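Methionine-binding protein (Coxiella burnetii, PDB 3TQW) binds methionine and probably delivers it to an ABC transporter for uptake across the inner membrane. Local coordinates at residues K104-S109 with D167-N172. Residues are numbered along the deposited sequence; the frame is centred on the assembly and turned at random.
With MET (methionine), chain C.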
ATOM      1  N   LYS A 104     -16.731  -4.849 -15.541  1.00 24.97           N
ATOM      2  CA  LYS A 104     -15.677  -5.543 -14.797  1.00 22.29           C
ATOM      3  C   LYS A 104     -14.873  -4.577 -13.941  1.00 23.96           C
ATOM      4  O   LYS A 104     -14.378  -3.564 -14.433  1.00 21.76           O
ATOM      5  CB  LYS A 104     -14.718  -6.251 -15.749  1.00 24.00           C
ATOM      6  CG  LYS A 104     -15.381  -7.239 -16.689  1.00 31.96           C
ATOM      7  CD  LYS A 104     -14.358  -7.894 -17.605  1.00 38.30           C
ATOM      8  CE  LYS A 104     -14.972  -9.068 -18.352  1.00 45.81           C
ATOM      9  NZ  LYS A 104     -13.994  -9.718 -19.263  1.00 49.23           N
ATOM     10  N   ILE A 105     -14.739  -4.905 -12.661  1.00 20.41           N
ATOM     11  CA  ILE A 105     -13.967  -4.104 -11.730  1.00 21.49           C
ATOM     12  C   ILE A 105     -12.827  -4.952 -11.180  1.00 20.84           C
ATOM     13  O   ILE A 105     -13.068  -5.993 -10.568  1.00 20.97           O
ATOM     14  CB  ILE A 105     -14.825  -3.657 -10.529  1.00 24.18           C
ATOM     15  CG1 ILE A 105     -16.180  -3.113 -10.987  1.00 25.60           C
ATOM     16  CG2 ILE A 105     -14.073  -2.625  -9.704  1.00 24.11           C
ATOM     17  CD1 ILE A 105     -16.104  -1.762 -11.632  1.00 29.38           C
ATOM     18  N   ALA A 106     -11.592  -4.515 -11.396  1.00 17.74           N
ATOM     19  CA  ALA A 106     -10.436  -5.259 -10.905  1.00 15.94           C
ATOM     20  C   ALA A 106     -10.045  -4.787  -9.511  1.00 15.48           C
ATOM     21  O   ALA A 106     -10.066  -3.591  -9.228  1.00 16.57           O
ATOM     22  CB  ALA A 106      -9.264  -5.129 -11.864  1.00 13.83           C
ATOM     23  N   VAL A 107      -9.704  -5.738  -8.645  1.00 12.81           N
ATOM     24  CA  VAL A 107      -9.244  -5.444  -7.289  1.00 15.93           C
ATOM     25  C   VAL A 107      -8.041  -6.336  -6.977  1.00 12.69           C
ATOM     26  O   VAL A 107      -7.867  -7.378  -7.611  1.00 17.36           O
ATOM     27  CB  VAL A 107     -10.344  -5.727  -6.253  1.00 16.30           C
ATOM     28  CG1 VAL A 107     -11.579  -4.870  -6.530  1.00 16.53           C
ATOM     29  CG2 VAL A 107     -10.716  -7.214  -6.271  1.00 14.40           C
ATOM     30  N   PRO A 108      -7.200  -5.931  -6.010  1.00 11.31           N
ATOM     31  CA  PRO A 108      -6.080  -6.785  -5.580  1.00 12.09           C
ATOM     32  C   PRO A 108      -6.600  -8.123  -5.064  1.00 15.62           C
ATOM     33  O   PRO A 108      -7.727  -8.168  -4.570  1.00 14.43           O
ATOM     34  CB  PRO A 108      -5.448  -5.994  -4.429  1.00 13.46           C
ATOM     35  CG  PRO A 108      -5.872  -4.567  -4.661  1.00 12.96           C
ATOM     36  CD  PRO A 108      -7.255  -4.668  -5.252  1.00 12.72           C
ATOM     37  N   SER A 109      -5.794  -9.182  -5.174  1.00 15.52           N
ATOM     38  CA  SER A 109      -6.226 -10.538  -4.825  1.00 15.41           C
ATOM     39  C   SER A 109      -5.737 -11.011  -3.452  1.00 14.95           C
ATOM     40  O   SER A 109      -6.195 -12.027  -2.953  1.00 17.65           O
ATOM     41  CB  SER A 109      -5.757 -11.528  -5.891  1.00 14.56           C
ATOM     42  OG  SER A 109      -4.335 -11.558  -5.941  1.00 14.26           O
ATOM     43  N   ASP A 167     -13.235  -2.077 -16.652  1.00 25.75           N
ATOM     44  CA  ASP A 167     -13.855  -0.766 -16.702  1.00 25.99           C
ATOM     45  C   ASP A 167     -13.390   0.134 -15.568  1.00 22.81           C
ATOM     46  O   ASP A 167     -13.507   1.353 -15.656  1.00 22.25           O
ATOM     47  CB  ASP A 167     -15.373  -0.920 -16.689  1.00 30.14           C
ATOM     48  CG  ASP A 167     -15.866  -1.772 -17.837  1.00 33.08           C
ATOM     49  OD1 ASP A 167     -15.789  -1.293 -18.982  1.00 36.01           O
ATOM     50  OD2 ASP A 167     -16.298  -2.921 -17.603  1.00 32.37           O
ATOM     51  N   LEU A 168     -12.855  -0.478 -14.515  1.00 20.83           N
ATOM     52  CA  LEU A 168     -12.467   0.241 -13.304  1.00 19.49           C
ATOM     53  C   LEU A 168     -11.534  -0.647 -12.492  1.00 21.30           C
ATOM     54  O   LEU A 168     -11.725  -1.862 -12.437  1.00 20.66           O
ATOM     55  CB  LEU A 168     -13.707   0.561 -12.464  1.00 19.19           C
ATOM     56  CG  LEU A 168     -13.542   1.564 -11.320  1.00 20.96           C
ATOM     57  CD1 LEU A 168     -13.332   2.960 -11.898  1.00 22.95           C
ATOM     58  CD2 LEU A 168     -14.750   1.541 -10.391  1.00 18.44           C
ATOM     59  N   ALA A 169     -10.526  -0.056 -11.861  1.00 17.54           N
ATOM     60  CA  ALA A 169      -9.617  -0.839 -11.030  1.00 18.78           C
ATOM     61  C   ALA A 169      -9.229  -0.080  -9.774  1.00 17.43           C
ATOM     62  O   ALA A 169      -8.967   1.123  -9.821  1.00 19.32           O
ATOM     63  CB  ALA A 169      -8.369  -1.239 -11.825  1.00 18.27           C
ATOM     64  N   ALA A 170      -9.217  -0.790  -8.651  1.00 17.25           N
ATOM     65  CA  ALA A 170      -8.668  -0.261  -7.410  1.00 15.60           C
ATOM     66  C   ALA A 170      -7.185  -0.606  -7.399  1.00 17.59           C
ATOM     67  O   ALA A 170      -6.822  -1.781  -7.443  1.00 21.61           O
ATOM     68  CB  ALA A 170      -9.366  -0.894  -6.215  1.00 15.18           C
ATOM     69  N   ILE A 171      -6.326   0.409  -7.356  1.00 16.19           N
ATOM     70  CA  ILE A 171      -4.886   0.192  -7.485  1.00 16.37           C
ATOM     71  C   ILE A 171      -4.105   0.837  -6.338  1.00 14.67           C
ATOM     72  O   ILE A 171      -4.333   1.997  -5.999  1.00 13.99           O
ATOM     73  CB  ILE A 171      -4.370   0.761  -8.827  1.00 16.43           C
ATOM     74  CG1 ILE A 171      -5.205   0.220  -9.998  1.00 16.73           C
ATOM     75  CG2 ILE A 171      -2.870   0.472  -9.010  1.00 14.61           C
ATOM     76  CD1 ILE A 171      -4.767   0.732 -11.371  1.00 17.15           C
ATOM     77  N   ASN A 172      -3.187   0.089  -5.735  1.00 12.85           N
ATOM     78  CA  ASN A 172      -2.333   0.664  -4.695  1.00 12.55           C
ATOM     79  C   ASN A 172      -1.480   1.764  -5.302  1.00 12.85           C
ATOM     80  O   ASN A 172      -0.961   1.621  -6.405  1.00 16.57           O
ATOM     81  CB  ASN A 172      -1.414  -0.387  -4.072  1.00 15.08           C
ATOM     82  CG  ASN A 172      -2.175  -1.506  -3.383  1.00 16.62           C
ATOM     83  OD1 ASN A 172      -2.391  -1.471  -2.171  1.00 20.14           O
ATOM     84  ND2 ASN A 172      -2.563  -2.513  -4.148  1.00 12.01           N
TER
HETATM   85  N   MET C 238       2.075   0.789  -0.105  1.00 12.50           N
HETATM   86  CA  MET C 238       0.881  -0.058  -0.214  1.00 13.36           C
HETATM   87  C   MET C 238      -0.356   0.766   0.133  1.00 15.66           C
HETATM   88  O   MET C 238      -0.303   1.600   1.035  1.00 14.93           O
HETATM   89  CB  MET C 238       1.006  -1.263   0.729  1.00 16.00           C
HETATM   90  CG  MET C 238      -0.150  -2.267   0.683  1.00 10.90           C
HETATM   91  SD  MET C 238       0.099  -3.644   1.834  1.00  6.26           S
HETATM   92  CE  MET C 238       1.524  -4.419   1.071  1.00 13.85           C
HETATM   93  OXT MET C 238      -1.425   0.630  -0.470  1.00 15.45           O
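Ile105 and Leu168 lie side by side on one face of a parallel strand pair, 104-108 with 168-171, in the five-stranded mixed sheet of one lobe of this periplasmic-binding-protein fold. The segment axes approach to 4.6 Å and are inclined by 11°, the geometry of directly paired parallel strands. Because CG1 of Ile105 sits beside the backbone N (chi1 -46°), CD1 is turned toward Leu168 and meets its CB at 3.4 Å, tighter than usual for two carbons. Leu168 instead sets CG anti to its own nitrogen (chi1 -167°), running alongside with CD2 3.8 Å from the same CD1; Leu121 of helix 111-123 touches Ile105 on this face. On the other face the methyls of Ala106 and Ala169 meet, CB to CB 4.0 Å. Between the faces, Ala106 N donates to Leu168 O and Ala106 O accepts from Ala170 N, the latter at 3.0 Å. Where strand 104-108 begins, the Asp167 carboxylate extends the pairing: OD2 takes Lys104 N through its anti lone pair at 2.9 Å, while Asp167 N donates back to Lys104 O. Toward the methionine pocket, Pro108 lies across the side chain of Asn172, a residue of that pocket. Pro108 CD also rests 3.7 Å from Ala170 O, a buried carbonyl oxygen with no partner in the model.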